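PDB 3C2G: beta-catenin homolog sys-1 from Caenorhabditis elegans, which acts as a beta-catenin in Wnt asymmetry signalling, binding the TCF factor pop-1 and activating or repressing transcription of target genes. Local coordinates for residues 145-150 with 158-163; 114-119 with 164-169; 53-58 with 98-103. All blocks are in the same frame, centred on the assembly; numbering follows the deposited sequence.

Interaction 1: 145-150 with 158-163; sequences NCIIMG and TEFAQH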
ATOM      1  N   ASN A 145      17.758 -13.094 -13.346  1.00 37.87           N
ATOM      2  CA  ASN A 145      16.327 -13.307 -13.423  1.00 39.90           C
ATOM      3  C   ASN A 145      15.938 -14.750 -13.148  1.00 40.58           C
ATOM      4  O   ASN A 145      15.030 -14.995 -12.381  1.00 41.14           O
ATOM      5  CB  ASN A 145      15.765 -12.844 -14.771  1.00 40.51           C
ATOM      6  CG  ASN A 145      14.247 -12.916 -14.820  1.00 43.21           C
ATOM      7  OD1 ASN A 145      13.555 -12.183 -14.114  1.00 45.89           O
ATOM      8  ND2 ASN A 145      13.724 -13.816 -15.641  1.00 46.26           N
ATOM      9  N   CYS A 146      16.638 -15.703 -13.752  1.00 42.12           N
ATOM     10  CA  CYS A 146      16.332 -17.121 -13.545  1.00 42.75           C
ATOM     11  C   CYS A 146      16.540 -17.609 -12.118  1.00 42.16           C
ATOM     12  O   CYS A 146      15.716 -18.357 -11.603  1.00 41.57           O
ATOM     13  CB  CYS A 146      17.157 -17.987 -14.474  1.00 43.50           C
ATOM     14  SG  CYS A 146      16.525 -18.033 -16.125  1.00 49.49           S
ATOM     15  N   ILE A 147      17.639 -17.201 -11.486  1.00 41.94           N
ATOM     16  CA  ILE A 147      17.891 -17.592 -10.098  1.00 42.13           C
ATOM     17  C   ILE A 147      16.877 -16.951  -9.147  1.00 43.02           C
ATOM     18  O   ILE A 147      16.342 -17.621  -8.263  1.00 42.67           O
ATOM     19  CB  ILE A 147      19.324 -17.258  -9.633  1.00 41.82           C
ATOM     20  CG1 ILE A 147      20.358 -17.983 -10.498  1.00 40.98           C
ATOM     21  CG2 ILE A 147      19.520 -17.654  -8.175  1.00 41.00           C
ATOM     22  CD1 ILE A 147      21.769 -17.474 -10.295  1.00 39.37           C
ATOM     23  N   ILE A 148      16.608 -15.661  -9.340  1.00 44.27           N
ATOM     24  CA  ILE A 148      15.698 -14.935  -8.459  1.00 45.02           C
ATOM     25  C   ILE A 148      14.252 -15.404  -8.613  1.00 47.27           C
ATOM     26  O   ILE A 148      13.535 -15.521  -7.631  1.00 47.40           O
ATOM     27  CB  ILE A 148      15.817 -13.403  -8.621  1.00 44.01           C
ATOM     28  CG1 ILE A 148      17.173 -12.940  -8.099  1.00 40.12           C
ATOM     29  CG2 ILE A 148      14.689 -12.694  -7.870  1.00 42.88           C
ATOM     30  CD1 ILE A 148      17.566 -11.552  -8.524  1.00 37.70           C
HETATM   31  N   MSE A 149      13.834 -15.691  -9.837  1.00 50.01           N
HETATM   32  CA  MSE A 149      12.485 -16.185 -10.049  1.00 53.26           C
HETATM   33  C   MSE A 149      12.412 -17.676  -9.767  1.00 53.62           C
HETATM   34  O   MSE A 149      11.344 -18.203  -9.481  1.00 54.21           O
HETATM   35  CB  MSE A 149      11.993 -15.884 -11.469  1.00 55.04           C
HETATM   36  CG  MSE A 149      11.868 -14.385 -11.824  1.00 62.96           C
HETATM   37 SE   MSE A 149      11.030 -13.228 -10.452  1.00 82.82          SE
HETATM   38  CE  MSE A 149       9.302 -14.152 -10.228  1.00 76.60           C
ATOM     39  N   GLY A 150      13.554 -18.350  -9.816  1.00 53.81           N
ATOM     40  CA  GLY A 150      13.564 -19.806  -9.802  1.00 54.02           C
ATOM     41  C   GLY A 150      13.706 -20.491  -8.462  1.00 54.21           C
ATOM     42  O   GLY A 150      12.925 -21.379  -8.143  1.00 54.24           O
ATOM     43  N   THR A 158      18.120 -16.471   0.785  1.00 47.02           N
ATOM     44  CA  THR A 158      18.850 -15.653   1.760  1.00 47.10           C
ATOM     45  C   THR A 158      20.365 -15.615   1.521  1.00 47.00           C
ATOM     46  O   THR A 158      20.977 -14.545   1.589  1.00 46.46           O
ATOM     47  CB  THR A 158      18.548 -16.134   3.206  1.00 47.68           C
ATOM     48  OG1 THR A 158      17.170 -15.878   3.515  1.00 49.49           O
ATOM     49  CG2 THR A 158      19.431 -15.427   4.235  1.00 47.75           C
ATOM     50  N   GLU A 159      20.965 -16.777   1.255  1.00 47.45           N
ATOM     51  CA  GLU A 159      22.401 -16.864   0.953  1.00 48.53           C
ATOM     52  C   GLU A 159      22.758 -16.035  -0.280  1.00 46.86           C
ATOM     53  O   GLU A 159      23.697 -15.230  -0.252  1.00 46.41           O
ATOM     54  CB  GLU A 159      22.825 -18.311   0.701  1.00 48.18           C
ATOM     55  CG  GLU A 159      22.993 -19.157   1.942  1.00 51.62           C
ATOM     56  CD  GLU A 159      23.674 -20.500   1.657  1.00 52.55           C
ATOM     57  OE1 GLU A 159      23.566 -21.406   2.517  1.00 56.88           O
ATOM     58  OE2 GLU A 159      24.322 -20.649   0.583  1.00 58.24           O
ATOM     59  N   PHE A 160      21.999 -16.242  -1.356  1.00 45.55           N
ATOM     60  CA  PHE A 160      22.254 -15.566  -2.618  1.00 44.94           C
ATOM     61  C   PHE A 160      22.130 -14.060  -2.440  1.00 44.96           C
ATOM     62  O   PHE A 160      22.995 -13.308  -2.894  1.00 44.47           O
ATOM     63  CB  PHE A 160      21.319 -16.080  -3.721  1.00 44.66           C
ATOM     64  CG  PHE A 160      21.656 -15.564  -5.088  1.00 43.06           C
ATOM     65  CD1 PHE A 160      22.962 -15.627  -5.567  1.00 42.31           C
ATOM     66  CD2 PHE A 160      20.670 -15.017  -5.898  1.00 42.09           C
ATOM     67  CE1 PHE A 160      23.284 -15.144  -6.829  1.00 42.20           C
ATOM     68  CE2 PHE A 160      20.982 -14.525  -7.161  1.00 42.13           C
ATOM     69  CZ  PHE A 160      22.294 -14.589  -7.631  1.00 42.56           C
ATOM     70  N   ALA A 161      21.069 -13.635  -1.752  1.00 45.10           N
ATOM     71  CA  ALA A 161      20.877 -12.227  -1.403  1.00 45.50           C
ATOM     72  C   ALA A 161      22.097 -11.632  -0.711  1.00 45.72           C
ATOM     73  O   ALA A 161      22.560 -10.565  -1.098  1.00 45.88           O
ATOM     74  CB  ALA A 161      19.629 -12.047  -0.552  1.00 45.84           C
ATOM     75  N   GLN A 162      22.633 -12.328   0.288  1.00 46.20           N
ATOM     76  CA  GLN A 162      23.822 -11.849   0.989  1.00 47.64           C
ATOM     77  C   GLN A 162      25.033 -11.679   0.062  1.00 46.53           C
ATOM     78  O   GLN A 162      25.720 -10.658   0.126  1.00 46.33           O
ATOM     79  CB  GLN A 162      24.168 -12.749   2.178  1.00 47.57           C
ATOM     80  CG  GLN A 162      25.252 -12.170   3.093  1.00 50.78           C
ATOM     81  CD  GLN A 162      25.505 -13.020   4.340  1.00 52.04           C
ATOM     82  OE1 GLN A 162      24.576 -13.614   4.908  1.00 57.59           O
ATOM     83  NE2 GLN A 162      26.768 -13.069   4.782  1.00 54.27           N
ATOM     84  N   HIS A 163      25.276 -12.667  -0.802  1.00 46.12           N
ATOM     85  CA  HIS A 163      26.373 -12.608  -1.781  1.00 45.28           C
ATOM     86  C   HIS A 163      26.315 -11.384  -2.701  1.00 44.70           C
ATOM     87  O   HIS A 163      27.346 -10.888  -3.152  1.00 44.63           O
ATOM     88  CB  HIS A 163      26.412 -13.877  -2.643  1.00 45.60           C
ATOM     89  CG  HIS A 163      26.612 -15.144  -1.866  1.00 46.03           C
ATOM     90  ND1 HIS A 163      26.113 -16.358  -2.287  1.00 44.06           N
ATOM     91  CD2 HIS A 163      27.248 -15.384  -0.693  1.00 45.96           C
ATOM     92  CE1 HIS A 163      26.439 -17.292  -1.413  1.00 44.43           C
ATOM     93  NE2 HIS A 163      27.125 -16.727  -0.435  1.00 45.91           N
TER
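I148 and F160 bring the two helices closest, with their CA atoms 8.8 Å apart. The contact joins the last turns of helix 134-150 to helix 154-164, two neighbouring helices of the armadillo domain linked by a short loop. The helices do not touch backbone to backbone. The ring of F160 fills the space between them and meets two consecutive isoleucines.

F160 has CG anti to its backbone N (chi1 -172°), and this swings the ring across toward helix 134-150. I147 comes over one face of the ring. Its CG2 methyl makes a CH-pi contact, 4.0 Å from the centroid of the F160 ring and 29° off the ring normal. I147 CG2 is 3.6 Å from F160 CE2. The end of the other branch also touches the ring: I147 CD1 is 4.0 Å from F160 CZ. The two side chains cross at about a right angle.

No hydrogen bond links the segments, and the three touching residues are buried. The apolar cluster extends beyond them. F105 packs edge-to-face with F160 and also touches I147. V101 and V102 of helix 98-103 meet I147 and F160 respectively, while I192 and F196 of helix 189-198 pack on I148. I148 reaches F160 differently from I147: I148 CG1 lies at the ring edge, near the ring plane, 4.2 Å from F160 CE2.

Interaction 2: 114-119 with 164-169; sequences DFRELI and LKFEKL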
ATOM      1  N   ASP A 114      37.071 -12.452  -7.819  1.00 46.68           N
ATOM      2  CA  ASP A 114      35.905 -13.216  -7.390  1.00 45.63           C
ATOM      3  C   ASP A 114      34.854 -13.335  -8.492  1.00 43.62           C
ATOM      4  O   ASP A 114      34.641 -12.404  -9.273  1.00 43.03           O
ATOM      5  CB  ASP A 114      35.285 -12.583  -6.143  1.00 46.55           C
ATOM      6  CG  ASP A 114      36.055 -12.905  -4.871  1.00 49.30           C
ATOM      7  OD1 ASP A 114      36.824 -13.895  -4.850  1.00 53.82           O
ATOM      8  OD2 ASP A 114      35.874 -12.174  -3.875  1.00 50.89           O
ATOM      9  N   PHE A 115      34.201 -14.491  -8.532  1.00 41.69           N
ATOM     10  CA  PHE A 115      33.149 -14.778  -9.497  1.00 40.30           C
ATOM     11  C   PHE A 115      32.092 -13.664  -9.569  1.00 39.61           C
ATOM     12  O   PHE A 115      31.725 -13.226 -10.653  1.00 38.73           O
ATOM     13  CB  PHE A 115      32.498 -16.123  -9.164  1.00 40.07           C
ATOM     14  CG  PHE A 115      31.431 -16.552 -10.139  1.00 40.39           C
ATOM     15  CD1 PHE A 115      31.777 -17.144 -11.356  1.00 39.92           C
ATOM     16  CD2 PHE A 115      30.081 -16.370  -9.836  1.00 39.38           C
ATOM     17  CE1 PHE A 115      30.795 -17.548 -12.255  1.00 41.29           C
ATOM     18  CE2 PHE A 115      29.093 -16.764 -10.714  1.00 40.24           C
ATOM     19  CZ  PHE A 115      29.445 -17.360 -11.937  1.00 41.59           C
ATOM     20  N   ARG A 116      31.620 -13.207  -8.412  1.00 39.18           N
ATOM     21  CA  ARG A 116      30.575 -12.189  -8.364  1.00 38.85           C
ATOM     22  C   ARG A 116      31.002 -10.873  -9.026  1.00 38.72           C
ATOM     23  O   ARG A 116      30.195 -10.217  -9.665  1.00 37.53           O
ATOM     24  CB  ARG A 116      30.080 -11.965  -6.932  1.00 38.45           C
ATOM     25  CG  ARG A 116      31.086 -11.336  -5.969  1.00 37.41           C
ATOM     26  CD  ARG A 116      30.448 -11.174  -4.605  1.00 35.99           C
ATOM     27  NE  ARG A 116      31.256 -10.372  -3.689  1.00 38.15           N
ATOM     28  CZ  ARG A 116      30.931 -10.110  -2.421  1.00 36.76           C
ATOM     29  NH1 ARG A 116      29.806 -10.581  -1.893  1.00 34.77           N
ATOM     30  NH2 ARG A 116      31.735  -9.371  -1.681  1.00 34.93           N
ATOM     31  N   GLU A 117      32.280 -10.522  -8.899  1.00 39.47           N
ATOM     32  CA  GLU A 117      32.797  -9.271  -9.466  1.00 40.27           C
ATOM     33  C   GLU A 117      32.997  -9.393 -10.968  1.00 40.09           C
ATOM     34  O   GLU A 117      32.701  -8.466 -11.715  1.00 40.49           O
ATOM     35  CB  GLU A 117      34.079  -8.805  -8.750  1.00 40.47           C
ATOM     36  CG  GLU A 117      33.884  -8.617  -7.233  1.00 43.51           C
ATOM     37  CD  GLU A 117      34.789  -7.554  -6.605  1.00 48.09           C
ATOM     38  OE1 GLU A 117      34.894  -7.533  -5.354  1.00 50.18           O
ATOM     39  OE2 GLU A 117      35.394  -6.740  -7.342  1.00 48.92           O
ATOM     40  N   LEU A 118      33.477 -10.542 -11.419  1.00 40.41           N
ATOM     41  CA  LEU A 118      33.545 -10.790 -12.852  1.00 40.97           C
ATOM     42  C   LEU A 118      32.147 -10.702 -13.477  1.00 40.86           C
ATOM     43  O   LEU A 118      31.974 -10.058 -14.514  1.00 40.85           O
ATOM     44  CB  LEU A 118      34.177 -12.158 -13.153  1.00 40.78           C
ATOM     45  CG  LEU A 118      35.649 -12.401 -12.810  1.00 41.49           C
ATOM     46  CD1 LEU A 118      35.999 -13.854 -13.088  1.00 41.83           C
ATOM     47  CD2 LEU A 118      36.598 -11.474 -13.569  1.00 40.98           C
ATOM     48  N   ILE A 119      31.170 -11.351 -12.842  1.00 40.79           N
ATOM     49  CA  ILE A 119      29.791 -11.384 -13.327  1.00 41.90           C
ATOM     50  C   ILE A 119      29.213  -9.974 -13.350  1.00 42.97           C
ATOM     51  O   ILE A 119      28.806  -9.474 -14.396  1.00 43.30           O
ATOM     52  CB  ILE A 119      28.897 -12.322 -12.464  1.00 41.37           C
ATOM     53  CG1 ILE A 119      29.151 -13.791 -12.820  1.00 41.60           C
ATOM     54  CG2 ILE A 119      27.411 -11.971 -12.602  1.00 40.81           C
ATOM     55  CD1 ILE A 119      28.544 -14.250 -14.118  1.00 43.85           C
ATOM     56  N   LEU A 164      25.106 -10.909  -2.975  1.00 44.35           N
ATOM     57  CA  LEU A 164      24.891  -9.785  -3.881  1.00 44.39           C
ATOM     58  C   LEU A 164      25.135  -8.409  -3.270  1.00 45.40           C
ATOM     59  O   LEU A 164      25.310  -7.431  -3.999  1.00 45.85           O
ATOM     60  CB  LEU A 164      23.476  -9.840  -4.451  1.00 43.52           C
ATOM     61  CG  LEU A 164      23.175 -11.053  -5.324  1.00 42.18           C
ATOM     62  CD1 LEU A 164      21.769 -10.980  -5.845  1.00 40.58           C
ATOM     63  CD2 LEU A 164      24.180 -11.163  -6.473  1.00 41.43           C
ATOM     64  N   LYS A 165      25.145  -8.322  -1.944  1.00 45.78           N
ATOM     65  CA  LYS A 165      25.273  -7.031  -1.282  1.00 46.14           C
ATOM     66  C   LYS A 165      26.719  -6.605  -1.122  1.00 46.29           C
ATOM     67  O   LYS A 165      27.324  -6.803  -0.072  1.00 46.63           O
ATOM     68  CB  LYS A 165      24.530  -7.029   0.053  1.00 46.80           C
ATOM     69  CG  LYS A 165      23.022  -6.971  -0.130  1.00 47.08           C
ATOM     70  CD  LYS A 165      22.293  -7.517   1.064  1.00 47.84           C
ATOM     71  CE  LYS A 165      20.955  -8.077   0.626  1.00 47.46           C
ATOM     72  NZ  LYS A 165      20.161  -8.505   1.789  1.00 50.83           N
ATOM     73  N   PHE A 166      27.269  -6.036  -2.192  1.00 45.95           N
ATOM     74  CA  PHE A 166      28.601  -5.438  -2.169  1.00 45.65           C
ATOM     75  C   PHE A 166      28.613  -4.177  -3.023  1.00 46.28           C
ATOM     76  O   PHE A 166      27.913  -4.102  -4.030  1.00 46.76           O
ATOM     77  CB  PHE A 166      29.698  -6.441  -2.586  1.00 44.97           C
ATOM     78  CG  PHE A 166      29.496  -7.066  -3.951  1.00 43.73           C
ATOM     79  CD1 PHE A 166      30.344  -6.752  -5.001  1.00 40.86           C
ATOM     80  CD2 PHE A 166      28.479  -8.000  -4.174  1.00 43.28           C
ATOM     81  CE1 PHE A 166      30.172  -7.339  -6.260  1.00 42.06           C
ATOM     82  CE2 PHE A 166      28.297  -8.586  -5.439  1.00 41.56           C
ATOM     83  CZ  PHE A 166      29.145  -8.254  -6.477  1.00 40.47           C
ATOM     84  N   GLU A 167      29.402  -3.189  -2.610  1.00 46.73           N
ATOM     85  CA  GLU A 167      29.376  -1.860  -3.226  1.00 47.07           C
ATOM     86  C   GLU A 167      29.408  -1.876  -4.764  1.00 47.18           C
ATOM     87  O   GLU A 167      28.600  -1.198  -5.405  1.00 47.24           O
ATOM     88  CB  GLU A 167      30.500  -0.979  -2.665  1.00 47.31           C
ATOM     89  N   LYS A 168      30.323  -2.656  -5.344  1.00 47.04           N
ATOM     90  CA  LYS A 168      30.522  -2.695  -6.806  1.00 47.17           C
ATOM     91  C   LYS A 168      29.236  -3.010  -7.560  1.00 45.37           C
ATOM     92  O   LYS A 168      28.940  -2.381  -8.576  1.00 45.36           O
ATOM     93  CB  LYS A 168      31.611  -3.698  -7.189  1.00 47.21           C
ATOM     94  CG  LYS A 168      32.051  -3.652  -8.650  1.00 50.08           C
ATOM     95  CD  LYS A 168      33.151  -4.697  -8.926  1.00 50.42           C
ATOM     96  CE  LYS A 168      33.885  -4.442 -10.253  1.00 55.91           C
ATOM     97  NZ  LYS A 168      35.325  -4.909 -10.193  1.00 57.18           N
ATOM     98  N   LEU A 169      28.468  -3.970  -7.053  1.00 43.46           N
ATOM     99  CA  LEU A 169      27.211  -4.331  -7.678  1.00 42.26           C
ATOM    100  C   LEU A 169      26.111  -3.253  -7.552  1.00 41.90           C
ATOM    101  O   LEU A 169      25.388  -2.993  -8.520  1.00 41.44           O
ATOM    102  CB  LEU A 169      26.728  -5.696  -7.185  1.00 41.65           C
ATOM    103  CG  LEU A 169      25.371  -6.209  -7.681  1.00 41.75           C
ATOM    104  CD1 LEU A 169      25.235  -6.176  -9.199  1.00 41.61           C
ATOM    105  CD2 LEU A 169      25.148  -7.612  -7.179  1.00 42.44           C
TER
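R116 lays its guanidinium flat on the ring of F166. The two planes are 9° apart and the group centres are 4.0 Å apart, so this is a cation-pi stack over the face. The side chains run past each other in opposite directions. The arginine therefore covers the ring along its length: CB and CG pass near CZ, and NH2 ends beside F166 CB. R116 CD adds a CH-pi contact, 3.7 Å from the centroid of the F166 ring.

In R116, CG lies between the backbone N and the carbonyl carbon (chi1 67°), and the extended chain from CG to NE carries the flat group across the ring. On the opposite face, toward the rim, lies L169 CB, so both faces of the ring have a neighbour. NH1 of R116 is hydrogen-bonded to H163 O, near the end of helix 154-164. This bond probably limits turning of the guanidinium on the ring, and the C-terminal end of that helix would probably stabilise its positive charge.

The contact joins the start of helix 115-122 to the turn that leads into helix 167-174 in the armadillo domain. F166 occupies the N-cap position of the second helix. With an alanine in place of R116, one face of F166 is likely to lose its cover and H163 O this hydrogen bond.

E117 meets the same ring obliquely, with CG 4.0 Å from F166 CE1. Its carboxylate goes on to K168, and these two side chains cross at about a right angle. E117 OE2 and K168 NZ form a salt bridge at 3.4 Å, whose hydrogen bond is weak. K168 CD lies equally near, 3.4 Å from E117 OE2, so the lysine also passes its aliphatic part close to the carboxylate.

Interaction 3: 53-58 with 98-103; sequences QILNII and IHQVVQ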
ATOM      1  N   GLN A  53      32.636 -29.441 -11.883  1.00 39.70           N
ATOM      2  CA  GLN A  53      33.662 -29.392 -12.929  1.00 39.74           C
ATOM      3  C   GLN A  53      33.343 -28.319 -13.962  1.00 38.33           C
ATOM      4  O   GLN A  53      34.212 -27.512 -14.296  1.00 38.50           O
ATOM      5  CB  GLN A  53      33.796 -30.746 -13.649  1.00 39.38           C
ATOM      6  CG  GLN A  53      34.511 -31.831 -12.878  1.00 40.78           C
ATOM      7  CD  GLN A  53      34.665 -33.130 -13.677  1.00 43.07           C
ATOM      8  OE1 GLN A  53      33.679 -33.720 -14.145  1.00 46.23           O
ATOM      9  NE2 GLN A  53      35.912 -33.582 -13.832  1.00 45.36           N
ATOM     10  N   ILE A  54      32.109 -28.326 -14.474  1.00 37.09           N
ATOM     11  CA  ILE A  54      31.666 -27.320 -15.442  1.00 36.27           C
ATOM     12  C   ILE A  54      31.685 -25.917 -14.833  1.00 36.17           C
ATOM     13  O   ILE A  54      32.171 -24.968 -15.460  1.00 36.86           O
ATOM     14  CB  ILE A  54      30.248 -27.602 -15.976  1.00 36.35           C
ATOM     15  CG1 ILE A  54      30.099 -29.065 -16.416  1.00 35.78           C
ATOM     16  CG2 ILE A  54      29.883 -26.610 -17.087  1.00 34.86           C
ATOM     17  CD1 ILE A  54      30.258 -29.312 -17.882  1.00 35.15           C
ATOM     18  N   LEU A  55      31.157 -25.786 -13.618  1.00 35.60           N
ATOM     19  CA  LEU A  55      31.105 -24.490 -12.959  1.00 35.65           C
ATOM     20  C   LEU A  55      32.514 -23.952 -12.804  1.00 36.17           C
ATOM     21  O   LEU A  55      32.764 -22.763 -13.029  1.00 36.29           O
ATOM     22  CB  LEU A  55      30.402 -24.566 -11.597  1.00 35.16           C
ATOM     23  CG  LEU A  55      28.882 -24.803 -11.569  1.00 34.97           C
ATOM     24  CD1 LEU A  55      28.374 -24.921 -10.126  1.00 31.63           C
ATOM     25  CD2 LEU A  55      28.126 -23.714 -12.329  1.00 32.82           C
ATOM     26  N   ASN A  56      33.437 -24.839 -12.442  1.00 36.35           N
ATOM     27  CA  ASN A  56      34.813 -24.428 -12.226  1.00 36.63           C
ATOM     28  C   ASN A  56      35.483 -23.980 -13.512  1.00 36.24           C
ATOM     29  O   ASN A  56      36.352 -23.111 -13.477  1.00 36.89           O
ATOM     30  CB  ASN A  56      35.613 -25.525 -11.525  1.00 36.92           C
ATOM     31  CG  ASN A  56      35.362 -25.559 -10.023  1.00 38.19           C
ATOM     32  OD1 ASN A  56      34.724 -24.658  -9.457  1.00 37.51           O
ATOM     33  ND2 ASN A  56      35.876 -26.592  -9.366  1.00 36.63           N
ATOM     34  N   ILE A  57      35.055 -24.547 -14.639  1.00 35.18           N
ATOM     35  CA  ILE A  57      35.539 -24.100 -15.946  1.00 35.60           C
ATOM     36  C   ILE A  57      34.912 -22.757 -16.353  1.00 35.21           C
ATOM     37  O   ILE A  57      35.613 -21.846 -16.827  1.00 34.70           O
ATOM     38  CB  ILE A  57      35.337 -25.175 -17.059  1.00 35.75           C
ATOM     39  CG1 ILE A  57      36.261 -26.376 -16.816  1.00 35.99           C
ATOM     40  CG2 ILE A  57      35.635 -24.590 -18.430  1.00 34.46           C
ATOM     41  CD1 ILE A  57      36.026 -27.554 -17.766  1.00 36.56           C
ATOM     42  N   ILE A  58      33.598 -22.634 -16.181  1.00 34.02           N
ATOM     43  CA  ILE A  58      32.934 -21.353 -16.416  1.00 32.88           C
ATOM     44  C   ILE A  58      33.682 -20.225 -15.695  1.00 33.05           C
ATOM     45  O   ILE A  58      34.088 -19.223 -16.317  1.00 32.65           O
ATOM     46  CB  ILE A  58      31.447 -21.401 -16.016  1.00 32.74           C
ATOM     47  CG1 ILE A  58      30.673 -22.254 -17.028  1.00 30.41           C
ATOM     48  CG2 ILE A  58      30.881 -19.988 -15.933  1.00 31.59           C
ATOM     49  CD1 ILE A  58      29.327 -22.689 -16.565  1.00 31.51           C
ATOM     50  N   ILE A  98      21.320 -26.691  -7.744  1.00 43.98           N
ATOM     51  CA  ILE A  98      21.332 -25.236  -7.899  1.00 42.85           C
ATOM     52  C   ILE A  98      22.072 -24.489  -6.793  1.00 41.97           C
ATOM     53  O   ILE A  98      22.570 -23.380  -7.019  1.00 41.45           O
ATOM     54  CB  ILE A  98      19.893 -24.676  -8.123  1.00 43.35           C
ATOM     55  CG1 ILE A  98      19.936 -23.275  -8.753  1.00 44.07           C
ATOM     56  CG2 ILE A  98      19.042 -24.744  -6.850  1.00 42.52           C
ATOM     57  CD1 ILE A  98      20.103 -23.287 -10.263  1.00 43.24           C
ATOM     58  N   HIS A  99      22.181 -25.103  -5.617  1.00 41.21           N
ATOM     59  CA  HIS A  99      22.970 -24.519  -4.528  1.00 41.37           C
ATOM     60  C   HIS A  99      24.445 -24.374  -4.891  1.00 40.92           C
ATOM     61  O   HIS A  99      25.133 -23.488  -4.370  1.00 41.24           O
ATOM     62  CB  HIS A  99      22.798 -25.298  -3.218  1.00 41.81           C
ATOM     63  CG  HIS A  99      23.097 -26.755  -3.338  1.00 45.11           C
ATOM     64  ND1 HIS A  99      24.249 -27.321  -2.835  1.00 47.72           N
ATOM     65  CD2 HIS A  99      22.401 -27.763  -3.915  1.00 47.12           C
ATOM     66  CE1 HIS A  99      24.252 -28.615  -3.101  1.00 47.50           C
ATOM     67  NE2 HIS A  99      23.143 -28.907  -3.759  1.00 48.06           N
ATOM     68  N   GLN A 100      24.926 -25.222  -5.798  1.00 40.51           N
ATOM     69  CA  GLN A 100      26.306 -25.120  -6.287  1.00 40.10           C
ATOM     70  C   GLN A 100      26.480 -23.874  -7.137  1.00 39.51           C
ATOM     71  O   GLN A 100      27.515 -23.198  -7.041  1.00 39.68           O
ATOM     72  CB  GLN A 100      26.732 -26.369  -7.065  1.00 40.17           C
ATOM     73  CG  GLN A 100      26.883 -27.627  -6.206  1.00 40.84           C
ATOM     74  CD  GLN A 100      27.302 -28.846  -7.004  1.00 40.68           C
ATOM     75  OE1 GLN A 100      26.656 -29.890  -6.944  1.00 42.48           O
ATOM     76  NE2 GLN A 100      28.388 -28.720  -7.757  1.00 42.85           N
ATOM     77  N   VAL A 101      25.470 -23.573  -7.959  1.00 38.55           N
ATOM     78  CA  VAL A 101      25.420 -22.307  -8.701  1.00 38.49           C
ATOM     79  C   VAL A 101      25.493 -21.111  -7.742  1.00 38.63           C
ATOM     80  O   VAL A 101      26.337 -20.231  -7.903  1.00 38.36           O
ATOM     81  CB  VAL A 101      24.167 -22.205  -9.608  1.00 38.80           C
ATOM     82  CG1 VAL A 101      24.106 -20.854 -10.316  1.00 37.62           C
ATOM     83  CG2 VAL A 101      24.167 -23.325 -10.639  1.00 38.59           C
ATOM     84  N   VAL A 102      24.634 -21.107  -6.727  1.00 39.18           N
ATOM     85  CA  VAL A 102      24.607 -20.037  -5.730  1.00 39.87           C
ATOM     86  C   VAL A 102      25.947 -19.905  -5.001  1.00 41.67           C
ATOM     87  O   VAL A 102      26.413 -18.785  -4.756  1.00 40.92           O
ATOM     88  CB  VAL A 102      23.460 -20.243  -4.706  1.00 39.81           C
ATOM     89  CG1 VAL A 102      23.479 -19.163  -3.609  1.00 38.92           C
ATOM     90  CG2 VAL A 102      22.104 -20.274  -5.413  1.00 38.52           C
ATOM     91  N   GLN A 103      26.568 -21.045  -4.669  1.00 43.64           N
ATOM     92  CA  GLN A 103      27.834 -21.044  -3.924  1.00 45.98           C
ATOM     93  C   GLN A 103      28.977 -20.397  -4.693  1.00 45.84           C
ATOM     94  O   GLN A 103      29.924 -19.909  -4.081  1.00 45.57           O
ATOM     95  CB  GLN A 103      28.235 -22.456  -3.485  1.00 46.24           C
ATOM     96  CG  GLN A 103      27.436 -23.005  -2.295  1.00 49.15           C
ATOM     97  CD  GLN A 103      27.614 -24.516  -2.092  1.00 49.25           C
ATOM     98  OE1 GLN A 103      28.267 -25.195  -2.894  1.00 53.43           O
ATOM     99  NE2 GLN A 103      27.022 -25.046  -1.020  1.00 52.93           N
TER
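L55 projects from helix 47-62 toward helix 98-103, and its CA lies 7.4 Å from that of V101. This is helix-to-helix packing in the N-terminal part of the armadillo domain. L55 contributes the only side chain from 53-58 that touches the other segment.

The van der Waals contacts come from the two methyls of L55. L55 CD1 lies 3.8 Å from Q100 CB. L55 CD1 is also 3.6 Å from Q100 O, so it packs against the backbone of helix 98-103 as well as a side chain. The other methyl is more loosely placed: L55 CD2 is 4.3 Å from V101 CG2. L55 has CG anti to its carbonyl carbon (chi1 -70°), and this sends both methyls across the gap between the helices. F88 of helix 71-90 and M104 also touch L55, so the leucine is buried among several parts of the fold.

The polar contacts lie just outside the paired residues. The segments share no hydrogen bond, but the NE2 of buried Q100 finds its partners in the preceding part of helix 47-62. The Q100 chain is extended beyond CG and takes the amide to P48 and Q52. Q52 is in turn bonded through NE2 to N56 OD1, which ties its amide at both ends. Q100 NE2 donates two hydrogen bonds, one to Q52 OE1 and one to the backbone O of P48.

In the fold
From the N terminus, interaction 3 closes the first loop, tying helix 47-62 to helix 98-103 around helix 71-90. It ends before the others open. Interaction 2 opens at helix 115-122. Interaction 1 opens and closes inside it, joining helices 134-150 and 154-164. Interaction 2 closes last, at the start of helix 167-174. No loops cross. Interactions 1 and 2 touch through the C-terminal end of helix 154-164; their centres are about 13 Å apart. Helix 98-103 is shared ground between interactions 1 and 3. Together the contacts run through the N-terminal part of the armadillo domain.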